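Side-chain contacts in Lmo0741 protein (Listeria monocytogenes, PDB 4R1H), which probably binds DNA as a dimeric GntR-family transcriptional regulator with a winged helix-turn-helix domain: residues 8-12 with 13-17; 16-19 with 20-24; 89-92 with 93-97; 112-115 with 116-119. All blocks are in the same frame, centred on the assembly; numbering follows the deposited sequence.

Contact 1 of 4, residues 8-12 with 13-17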
loop_
_atom_site.group_PDB
_atom_site.type_symbol
_atom_site.label_atom_id
_atom_site.label_comp_id
_atom_site.label_asym_id
_atom_site.label_seq_id
_atom_site.Cartn_x
_atom_site.Cartn_y
_atom_site.Cartn_z
ATOM N N ASP A 8 -1.209 11.459 8.501
ATOM C CA ASP A 8 -2.244 12.517 8.498
ATOM C C ASP A 8 -2.951 12.730 7.132
ATOM O O ASP A 8 -3.789 13.615 6.996
ATOM C CB ASP A 8 -1.693 13.821 9.086
ATOM C CG ASP A 8 -1.570 13.758 10.591
ATOM O OD1 ASP A 8 -1.891 14.756 11.254
ATOM O OD2 ASP A 8 -1.180 12.703 11.124
ATOM N N SER A 9 -2.639 11.886 6.151
ATOM C CA SER A 9 -3.404 11.792 4.890
ATOM C C SER A 9 -4.737 11.000 4.921
ATOM O O SER A 9 -5.585 11.220 4.047
ATOM C CB SER A 9 -2.511 11.163 3.800
ATOM O OG SER A 9 -1.360 11.961 3.567
ATOM N N LYS A 10 -4.916 10.093 5.896
ATOM C CA LYS A 10 -6.013 9.100 5.908
ATOM C C LYS A 10 -6.727 9.148 7.293
ATOM O O LYS A 10 -6.108 9.607 8.248
ATOM C CB LYS A 10 -5.410 7.728 5.626
ATOM C CG LYS A 10 -6.412 6.614 5.323
ATOM C CD LYS A 10 -6.573 5.611 6.476
ATOM C CE LYS A 10 -5.372 4.658 6.530
ATOM N NZ LYS A 10 -5.593 3.421 7.339
ATOM N N PRO A 11 -8.024 8.743 7.400
ATOM C CA PRO A 11 -8.613 9.087 8.678
ATOM C C PRO A 11 -7.889 8.454 9.846
ATOM O O PRO A 11 -7.518 7.255 9.793
ATOM C CB PRO A 11 -10.043 8.541 8.575
ATOM C CG PRO A 11 -10.323 8.485 7.122
ATOM C CD PRO A 11 -9.009 8.058 6.543
ATOM N N ILE A 12 -7.740 9.209 10.910
ATOM C CA ILE A 12 -7.037 8.678 12.078
ATOM C C ILE A 12 -7.790 7.543 12.766
ATOM O O ILE A 12 -7.149 6.540 13.102
ATOM C CB ILE A 12 -6.707 9.743 13.136
ATOM C CG1 ILE A 12 -5.846 10.883 12.584
ATOM C CG2 ILE A 12 -5.948 9.136 14.328
ATOM C CD1 ILE A 12 -4.598 10.418 11.867
ATOM N N TYR A 13 -9.110 7.655 12.978
ATOM C CA TYR A 13 -9.785 6.519 13.638
ATOM C C TYR A 13 -9.618 5.214 12.886
ATOM O O TYR A 13 -9.550 4.116 13.530
ATOM C CB TYR A 13 -11.247 6.786 13.958
ATOM C CG TYR A 13 -12.140 6.533 12.802
ATOM C CD1 TYR A 13 -12.403 7.538 11.891
ATOM C CD2 TYR A 13 -12.808 5.300 12.648
ATOM C CE1 TYR A 13 -13.244 7.335 10.811
ATOM C CE2 TYR A 13 -13.653 5.091 11.567
ATOM C CZ TYR A 13 -13.922 6.126 10.683
ATOM O OH TYR A 13 -14.753 5.934 9.591
ATOM N N LYS A 14 -9.529 5.243 11.564
ATOM C CA LYS A 14 -9.395 3.986 10.823
ATOM C C LYS A 14 -7.987 3.416 11.064
ATOM O O LYS A 14 -7.808 2.214 11.042
ATOM C CB LYS A 14 -9.600 4.202 9.334
ATOM C CG LYS A 14 -11.055 4.400 8.961
ATOM C CD LYS A 14 -11.851 3.093 9.032
ATOM C CE LYS A 14 -13.049 3.163 8.064
ATOM N NZ LYS A 14 -14.075 2.110 8.343
ATOM N N GLN A 15 -6.990 4.283 11.249
ATOM C CA GLN A 15 -5.659 3.815 11.578
ATOM C C GLN A 15 -5.566 3.170 12.964
ATOM O O GLN A 15 -4.804 2.185 13.178
ATOM C CB GLN A 15 -4.629 4.921 11.468
ATOM C CG GLN A 15 -4.513 5.385 10.042
ATOM C CD GLN A 15 -3.554 6.534 9.900
ATOM O OE1 GLN A 15 -2.348 6.331 10.015
ATOM N NE2 GLN A 15 -4.078 7.753 9.629
ATOM N N ILE A 16 -6.343 3.703 13.883
ATOM C CA ILE A 16 -6.442 3.145 15.204
ATOM C C ILE A 16 -7.172 1.817 15.121
ATOM O O ILE A 16 -6.797 0.873 15.829
ATOM C CB ILE A 16 -7.161 4.066 16.216
ATOM C CG1 ILE A 16 -6.521 5.479 16.306
ATOM C CG2 ILE A 16 -7.204 3.416 17.608
ATOM C CD1 ILE A 16 -5.258 5.597 17.131
ATOM N N VAL A 17 -8.251 1.744 14.329
ATOM C CA VAL A 17 -8.885 0.453 14.131
ATOM C C VAL A 17 -7.837 -0.573 13.651
ATOM O O VAL A 17 -7.791 -1.704 14.159
ATOM C CB VAL A 17 -10.047 0.556 13.174
ATOM C CG1 VAL A 17 -10.586 -0.788 12.795
ATOM C CG2 VAL A 17 -11.156 1.365 13.862
#
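Gln-15 folds back over Lys-10 and Pro-11 where the loop 8-11 turns into helix 12-25, the first helix of the winged helix-turn-helix domain, with Pro-11 as its N-cap residue. Gln-15 CB rests 3.4 Å from Ile-12 O. At chi1 -65° Gln-15 CG lies anti to the carbonyl carbon and swings toward the N-terminal end of the helix, meeting Pro-11 O and, at 3.5 Å, Lys-10 NZ; the lysine chain, bent at chi2 and chi3, passes over the glutamine at a slant. Beyond CG the glutamine runs extended, and its amide arrives beside the backbone of the loop. There Gln-15 NE2 makes two weak hydrogen bonds, to Lys-10 O at 3.1 Å and to Pro-11 O at 3.5 Å, and a further bond to Asp-7 O, while CD1 of Ile-12 also lies against it. Pro-11 O is thus approached by several donors, since Lys-14 N and Gln-15 N also give it weak bonds; the first regular one of the helix, Ile-16 N to Ile-12 O, follows at 3.1 Å.

On another side of the helix start, the Tyr-13 ring takes Lys-14 CG over one face, and the lysine goes on to a salt bridge with Glu-58 of helix 49-61. Pro-11 CB meets the same ring obliquely, 4.1 Å from Tyr-13 CE1.

Contact 2 of 4, residues 16-19 with 20-24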
loop_
_atom_site.group_PDB
_atom_site.type_symbol
_atom_site.label_atom_id
_atom_site.label_comp_id
_atom_site.label_asym_id
_atom_site.label_seq_id
_atom_site.Cartn_x
_atom_site.Cartn_y
_atom_site.Cartn_z
ATOM N N ILE A 16 -6.343 3.703 13.883
ATOM C CA ILE A 16 -6.442 3.145 15.204
ATOM C C ILE A 16 -7.172 1.817 15.121
ATOM O O ILE A 16 -6.797 0.873 15.829
ATOM C CB ILE A 16 -7.161 4.066 16.216
ATOM C CG1 ILE A 16 -6.521 5.479 16.306
ATOM C CG2 ILE A 16 -7.204 3.416 17.608
ATOM C CD1 ILE A 16 -5.258 5.597 17.131
ATOM N N VAL A 17 -8.251 1.744 14.329
ATOM C CA VAL A 17 -8.885 0.453 14.131
ATOM C C VAL A 17 -7.837 -0.573 13.651
ATOM O O VAL A 17 -7.791 -1.704 14.159
ATOM C CB VAL A 17 -10.047 0.556 13.174
ATOM C CG1 VAL A 17 -10.586 -0.788 12.795
ATOM C CG2 VAL A 17 -11.156 1.365 13.862
ATOM N N HIS A 18 -6.996 -0.167 12.706
ATOM C CA HIS A 18 -5.999 -1.141 12.146
ATOM C C HIS A 18 -4.968 -1.541 13.166
ATOM O O HIS A 18 -4.614 -2.721 13.224
ATOM C CB HIS A 18 -5.261 -0.585 10.918
ATOM C CG HIS A 18 -4.383 -1.607 10.276
ATOM N ND1 HIS A 18 -4.907 -2.682 9.595
ATOM C CD2 HIS A 18 -3.035 -1.736 10.221
ATOM C CE1 HIS A 18 -3.911 -3.426 9.125
ATOM N NE2 HIS A 18 -2.772 -2.863 9.485
ATOM N N TYR A 19 -4.521 -0.609 13.994
ATOM C CA TYR A 19 -3.607 -0.873 15.071
ATOM C C TYR A 19 -4.168 -1.904 16.038
ATOM O O TYR A 19 -3.500 -2.866 16.366
ATOM C CB TYR A 19 -3.306 0.418 15.821
ATOM C CG TYR A 19 -2.563 0.228 17.109
ATOM C CD1 TYR A 19 -1.156 0.196 17.133
ATOM C CD2 TYR A 19 -3.245 0.083 18.317
ATOM C CE1 TYR A 19 -0.482 0.015 18.317
ATOM C CE2 TYR A 19 -2.574 -0.117 19.511
ATOM C CZ TYR A 19 -1.187 -0.145 19.500
ATOM O OH TYR A 19 -0.528 -0.319 20.710
ATOM N N ILE A 20 -5.426 -1.733 16.436
ATOM C CA ILE A 20 -6.104 -2.701 17.321
ATOM C C ILE A 20 -6.258 -4.044 16.638
ATOM O O ILE A 20 -6.013 -5.081 17.255
ATOM C CB ILE A 20 -7.466 -2.164 17.794
ATOM C CG1 ILE A 20 -7.186 -0.967 18.716
ATOM C CG2 ILE A 20 -8.298 -3.256 18.428
ATOM C CD1 ILE A 20 -8.334 -0.004 18.868
ATOM N N HIS A 21 -6.689 -4.041 15.365
ATOM C CA HIS A 21 -6.822 -5.255 14.613
ATOM C C HIS A 21 -5.502 -5.999 14.651
ATOM O O HIS A 21 -5.470 -7.250 14.791
ATOM C CB HIS A 21 -7.158 -5.002 13.140
ATOM C CG HIS A 21 -8.579 -4.638 12.886
ATOM N ND1 HIS A 21 -9.003 -4.167 11.664
ATOM C CD2 HIS A 21 -9.685 -4.717 13.668
ATOM C CE1 HIS A 21 -10.318 -3.985 11.686
ATOM N NE2 HIS A 21 -10.745 -4.288 12.906
ATOM N N THR A 22 -4.384 -5.274 14.444
ATOM C CA THR A 22 -3.043 -5.900 14.510
ATOM C C THR A 22 -2.737 -6.603 15.838
ATOM O O THR A 22 -2.229 -7.762 15.876
ATOM C CB THR A 22 -1.977 -4.820 14.126
ATOM O OG1 THR A 22 -2.247 -4.520 12.719
ATOM C CG2 THR A 22 -0.655 -5.314 14.248
ATOM N N GLU A 23 -3.005 -5.915 16.934
ATOM C CA GLU A 23 -2.859 -6.502 18.293
ATOM C C GLU A 23 -3.729 -7.735 18.507
ATOM O O GLU A 23 -3.272 -8.667 19.109
ATOM C CB GLU A 23 -3.149 -5.486 19.385
ATOM C CG GLU A 23 -2.234 -4.274 19.323
ATOM C CD GLU A 23 -0.777 -4.612 19.607
ATOM O OE1 GLU A 23 -0.365 -4.461 20.772
ATOM O OE2 GLU A 23 -0.029 -5.019 18.686
ATOM N N ILE A 24 -4.905 -7.733 17.915
ATOM C CA ILE A 24 -5.831 -8.842 17.949
ATOM C C ILE A 24 -5.370 -10.064 17.123
ATOM O O ILE A 24 -5.231 -11.164 17.647
ATOM C CB ILE A 24 -7.214 -8.429 17.491
ATOM C CG1 ILE A 24 -7.763 -7.445 18.467
ATOM C CG2 ILE A 24 -8.073 -9.699 17.332
ATOM C CD1 ILE A 24 -8.998 -6.753 17.989
HETATM O O HOH W 1 -7.585 -3.247 9.533
#
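Val-17 and His-21 run side by side, one turn apart, in a CH-pi contact: the CG1 methyl of the valine stands over the imidazole face, 3.7 Å from the ring centroid. Its torsion, with CG1 anti to the backbone N (chi1 171°), puts that methyl nearest His-21 CE1 and NE2. Val-17 O lies above a ring face too, displaced toward the rim, while also taking the backbone bond from His-21 N.

Of the apolar contacts, Ile-16 CG2 meets Ile-20 CD1 at 3.8 Å in the conformers described here, both isoleucines being modelled in two, and Tyr-19 CD2 touches Ile-20 CG1, the two side chains crossing at about a right angle. These isoleucines face the interior of the winged helix-turn-helix domain, where Ile-20 packs on Leu-41 of helix 38-45 and on Tyr-56 and Leu-59 of helix 49-61. Tyr-19, leaning on Lys-44 and Leu-45, receives Glu-23 CG over one face of its ring.

Among the polar contacts, His-18 O is gripped twice by Thr-22, by N at 2.8 Å and by OG1 at 3.0 Å, the two donors reaching it from opposite faces of the carbonyl plane. The same hydroxyl sits over the His-18 ring near its rim. A water joins the histidines, lying in the plane of both rings at their edges, 2.7 Å from His-18 ND1 and equally far from His-21 ND1.

Contact 3 of 4, residues 89-92 with 93-97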
loop_
_atom_site.group_PDB
_atom_site.type_symbol
_atom_site.label_atom_id
_atom_site.label_comp_id
_atom_site.label_asym_id
_atom_site.label_seq_id
_atom_site.Cartn_x
_atom_site.Cartn_y
_atom_site.Cartn_z
ATOM N N ILE A 89 -8.182 -8.971 6.387
ATOM C CA ILE A 89 -7.114 -8.044 6.278
ATOM C C ILE A 89 -6.048 -8.565 5.311
ATOM O O ILE A 89 -5.585 -7.788 4.412
ATOM C CB ILE A 89 -6.500 -7.707 7.601
ATOM C CG1 ILE A 89 -7.516 -6.931 8.545
ATOM C CG2 ILE A 89 -5.322 -6.785 7.446
ATOM C CD1 ILE A 89 -6.999 -6.901 9.966
ATOM N N ALA A 90 -5.717 -9.818 5.472
ATOM C CA ALA A 90 -4.696 -10.468 4.605
ATOM C C ALA A 90 -5.195 -10.488 3.150
ATOM O O ALA A 90 -4.405 -10.253 2.208
ATOM C CB ALA A 90 -4.385 -11.864 5.051
ATOM N N LYS A 91 -6.465 -10.802 2.936
ATOM C CA LYS A 91 -7.011 -10.817 1.569
ATOM C C LYS A 91 -6.869 -9.492 0.878
ATOM O O LYS A 91 -6.424 -9.414 -0.311
ATOM C CB LYS A 91 -8.474 -11.265 1.589
ATOM C CG LYS A 91 -9.078 -11.384 0.212
ATOM C CD LYS A 91 -10.544 -11.817 0.396
ATOM C CE LYS A 91 -11.195 -12.126 -0.929
ATOM N NZ LYS A 91 -12.244 -11.100 -1.225
ATOM N N GLN A 92 -7.211 -8.405 1.581
ATOM C CA GLN A 92 -7.107 -7.094 1.008
ATOM C C GLN A 92 -5.653 -6.690 0.708
ATOM O O GLN A 92 -5.362 -6.119 -0.362
ATOM C CB GLN A 92 -7.777 -6.051 1.874
ATOM C CG GLN A 92 -7.846 -4.690 1.189
ATOM C CD GLN A 92 -8.828 -4.640 0.038
ATOM O OE1 GLN A 92 -10.052 -4.630 0.241
ATOM N NE2 GLN A 92 -8.306 -4.558 -1.189
ATOM N N LEU A 93 -4.762 -6.980 1.618
ATOM C CA LEU A 93 -3.380 -6.712 1.385
ATOM C C LEU A 93 -2.848 -7.461 0.169
ATOM O O LEU A 93 -2.124 -6.869 -0.668
ATOM C CB LEU A 93 -2.516 -7.066 2.577
ATOM C CG LEU A 93 -2.605 -6.183 3.834
ATOM C CD1 LEU A 93 -1.944 -6.830 5.042
ATOM C CD2 LEU A 93 -2.004 -4.847 3.544
ATOM N N THR A 94 -3.191 -8.709 0.061
ATOM C CA THR A 94 -2.742 -9.582 -1.025
ATOM C C THR A 94 -3.380 -9.126 -2.366
ATOM O O THR A 94 -2.623 -9.005 -3.374
ATOM C CB THR A 94 -3.030 -11.012 -0.727
ATOM O OG1 THR A 94 -2.447 -11.365 0.526
ATOM C CG2 THR A 94 -2.425 -11.902 -1.754
ATOM N N GLU A 95 -4.674 -8.850 -2.397
ATOM C CA GLU A 95 -5.324 -8.385 -3.634
ATOM C C GLU A 95 -4.657 -7.083 -4.104
ATOM O O GLU A 95 -4.374 -6.924 -5.326
ATOM C CB GLU A 95 -6.818 -8.140 -3.429
ATOM C CG GLU A 95 -7.632 -9.394 -3.313
ATOM C CD GLU A 95 -9.060 -9.105 -2.831
ATOM O OE1 GLU A 95 -9.345 -8.003 -2.279
ATOM O OE2 GLU A 95 -9.846 -10.029 -3.023
ATOM N N ASN A 96 -4.404 -6.153 -3.183
ATOM C CA ASN A 96 -3.799 -4.891 -3.567
ATOM C C ASN A 96 -2.371 -5.085 -4.147
ATOM O O ASN A 96 -2.021 -4.416 -5.132
ATOM C CB ASN A 96 -3.755 -3.931 -2.427
ATOM C CG ASN A 96 -5.158 -3.404 -2.058
ATOM O OD1 ASN A 96 -6.131 -3.600 -2.777
ATOM N ND2 ASN A 96 -5.224 -2.753 -0.961
ATOM N N PHE A 97 -1.593 -5.924 -3.497
ATOM C CA PHE A 97 -0.240 -6.243 -3.932
ATOM C C PHE A 97 -0.248 -6.883 -5.334
ATOM O O PHE A 97 0.483 -6.441 -6.222
ATOM C CB PHE A 97 0.411 -7.156 -2.910
ATOM C CG PHE A 97 1.772 -7.692 -3.302
ATOM C CD1 PHE A 97 2.823 -6.834 -3.531
ATOM C CD2 PHE A 97 1.985 -9.035 -3.430
ATOM C CE1 PHE A 97 4.048 -7.342 -3.863
ATOM C CE2 PHE A 97 3.219 -9.570 -3.815
ATOM C CZ PHE A 97 4.252 -8.695 -4.065
HETATM O O HOH W 2 -10.908 -7.702 0.037
#
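Mid-way along helix 79-103, the long helix leading from the DNA-binding domain into the dimer interface, Lys-91 and Glu-95 form an i to i+4 salt bridge. The lysine is extended as far as CE and turns at chi4 (-112°), which brings Lys-91 NZ to 3.2 Å from Glu-95 OE2 in a weak hydrogen bond; CG and CE of the same lysine also lie alongside that oxygen. The other carboxylate oxygen, Glu-95 OE1, accepts from a water O 2.8 Å away.

Gln-92 is modelled in two conformers. In the one described here it is bent at chi2 (71°), carrying its amide down the helix to Asn-96, and its OE1 takes a weak bond from the same water. The two amide planes are 35° apart, and the weak hydrogen bond from Gln-92 NE2 to Asn-96 OD1, 2.9 Å long, is far from straight.

On a buried side of the helix, Thr-94 doubles its backbone bond: both OG1 and N reach Ala-90 O, from opposite faces of the carbonyl plane, so the hydroxyl spends its proton within the helix. Here the second subunit closes in, its Trp-114 packing on Ala-90 and its Phe-97 on Thr-94, while the two Phe-97 rings stack on each other. Toward helix 12-25, where Ile-89 lies on His-18 and His-21, the Ile-89 and Leu-93 side chains run side by side, with Ile-89 CG2 4.1 Å from Leu-93 CD1.

Contact 4 of 4, residues 112-115 with 116-119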
loop_
_atom_site.group_PDB
_atom_site.type_symbol
_atom_site.label_atom_id
_atom_site.label_comp_id
_atom_site.label_asym_id
_atom_site.label_seq_id
_atom_site.Cartn_x
_atom_site.Cartn_y
_atom_site.Cartn_z
ATOM N N ILE A 112 5.385 -14.455 -7.184
ATOM C CA ILE A 112 5.775 -15.457 -6.208
ATOM C C ILE A 112 7.278 -15.454 -6.028
ATOM O O ILE A 112 7.730 -15.491 -4.907
ATOM C CB ILE A 112 5.243 -16.857 -6.574
ATOM C CG1 ILE A 112 3.698 -16.864 -6.443
ATOM C CG2 ILE A 112 5.855 -17.909 -5.688
ATOM C CD1 ILE A 112 3.033 -17.980 -7.199
ATOM N N ALA A 113 8.033 -15.372 -7.126
ATOM C CA ALA A 113 9.494 -15.345 -7.042
ATOM C C ALA A 113 10.002 -14.126 -6.258
ATOM O O ALA A 113 10.925 -14.240 -5.466
ATOM C CB ALA A 113 10.132 -15.401 -8.441
ATOM N N TRP A 114 9.368 -12.976 -6.465
ATOM C CA TRP A 114 9.702 -11.729 -5.715
ATOM C C TRP A 114 9.510 -11.912 -4.238
ATOM O O TRP A 114 10.367 -11.606 -3.400
ATOM C CB TRP A 114 8.880 -10.552 -6.260
ATOM C CG TRP A 114 9.589 -9.692 -7.300
ATOM C CD1 TRP A 114 9.415 -9.663 -8.614
ATOM C CD2 TRP A 114 10.725 -8.877 -7.029
ATOM N NE1 TRP A 114 10.328 -8.787 -9.210
ATOM C CE2 TRP A 114 11.140 -8.312 -8.241
ATOM C CE3 TRP A 114 11.417 -8.569 -5.855
ATOM C CZ2 TRP A 114 12.245 -7.450 -8.308
ATOM C CZ3 TRP A 114 12.483 -7.706 -5.921
ATOM C CH2 TRP A 114 12.887 -7.184 -7.145
ATOM N N VAL A 115 8.354 -12.467 -3.871
ATOM C CA VAL A 115 8.020 -12.704 -2.457
ATOM C C VAL A 115 9.038 -13.621 -1.822
ATOM O O VAL A 115 9.505 -13.393 -0.685
ATOM C CB VAL A 115 6.573 -13.256 -2.323
ATOM C CG1 VAL A 115 6.355 -13.733 -0.896
ATOM C CG2 VAL A 115 5.545 -12.231 -2.727
ATOM N N LYS A 116 9.442 -14.648 -2.534
ATOM C CA LYS A 116 10.459 -15.569 -2.027
ATOM C C LYS A 116 11.851 -14.975 -1.887
ATOM O O LYS A 116 12.597 -15.369 -0.991
ATOM C CB LYS A 116 10.535 -16.788 -2.930
ATOM C CG LYS A 116 9.309 -17.676 -2.817
ATOM C CD LYS A 116 9.429 -18.857 -3.759
ATOM C CE LYS A 116 8.410 -19.972 -3.586
ATOM N NZ LYS A 116 8.527 -20.894 -4.789
ATOM N N LYS A 117 12.228 -14.060 -2.764
ATOM C CA LYS A 117 13.588 -13.556 -2.780
ATOM C C LYS A 117 13.793 -12.352 -1.880
ATOM O O LYS A 117 14.921 -12.116 -1.470
ATOM C CB LYS A 117 14.088 -13.352 -4.169
ATOM C CG LYS A 117 13.692 -12.077 -4.847
ATOM C CD LYS A 117 14.217 -12.082 -6.279
ATOM C CE LYS A 117 14.019 -10.719 -6.928
ATOM N NZ LYS A 117 14.313 -10.745 -8.386
ATOM N N VAL A 118 12.726 -11.680 -1.455
ATOM C CA VAL A 118 12.888 -10.410 -0.794
ATOM C C VAL A 118 13.375 -10.475 0.629
ATOM O O VAL A 118 12.726 -11.046 1.487
ATOM C CB VAL A 118 11.654 -9.508 -0.971
ATOM C CG1 VAL A 118 11.383 -8.606 0.197
ATOM C CG2 VAL A 118 11.876 -8.748 -2.266
ATOM N N GLU A 119 14.550 -9.861 0.791
ATOM C CA GLU A 119 15.160 -9.503 2.051
ATOM C C GLU A 119 14.157 -8.691 2.896
ATOM O O GLU A 119 13.662 -7.621 2.485
ATOM C CB GLU A 119 16.425 -8.697 1.731
ATOM C CG GLU A 119 17.406 -8.536 2.868
ATOM C CD GLU A 119 18.159 -7.219 2.771
ATOM O OE1 GLU A 119 18.952 -7.051 1.814
ATOM O OE2 GLU A 119 17.949 -6.358 3.659
#
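From Trp-114 to Lys-117 helix 108-117 reaches its last turn: Lys-116 N still bonds Ile-112 O at 3.0 Å and Lys-117 N still bonds Ala-113 O, but Trp-114 O takes weak bonds, an additional one from Lys-117 N and one from Val-118 N, and Val-118 leaves helical backbone angles. Over the Trp-114 indole lies the end of Lys-117. Lys-117 CE stands 3.5 Å from the centroid of the Trp-114 six-membered ring, a CH-pi contact, and Lys-117 NZ follows with a cation-pi contact at 3.9 Å, only 12° off the ring normal. The lysine gets there by setting CG between the backbone N and the carbonyl carbon (chi1 82°) and then running fully extended, so that its aliphatic part passes Ala-113 O before the tip crosses the ring.

This helix forms part of the dimer interface: Trp-114 packs against Ala-90 of the second subunit, Val-118 against Ile-98 of that subunit, and Val-115 O accepts a hydrogen bond from NZ of its Lys-108. Within the chain Trp-114 rests on Met-101 of helix 79-103.

Val-118 approaches the indole at its edge, with CG2 in the ring plane 3.6 Å from Trp-114 CE3. Elsewhere on the helix the extended Lys-116 runs alongside Ile-112, and Lys-116 CE comes 3.9 Å from Ile-112 CG2.

Starting at the N terminus, contact 1 is the turn that starts helix 12-25, and contact 2 continues on that helix. All four are local; contacts 1 and 2 overlap at residues 16-17, and contacts 3 and 4 follow in series, so none closes a long loop and none crosses another. After the rest of the winged helix-turn-helix domain the chain enters helix 79-103, where contact 3 returns to contact 2: Ile-89 CD1 packs 3.7 Å from His-21 CB. Contact 4 follows on helix 108-117 and rests on contact 3 through Phe-97 and Val-115. Contacts 2, 3 and 4 also touch the second subunit, so the path runs from the DNA-binding domain into the dimer interface.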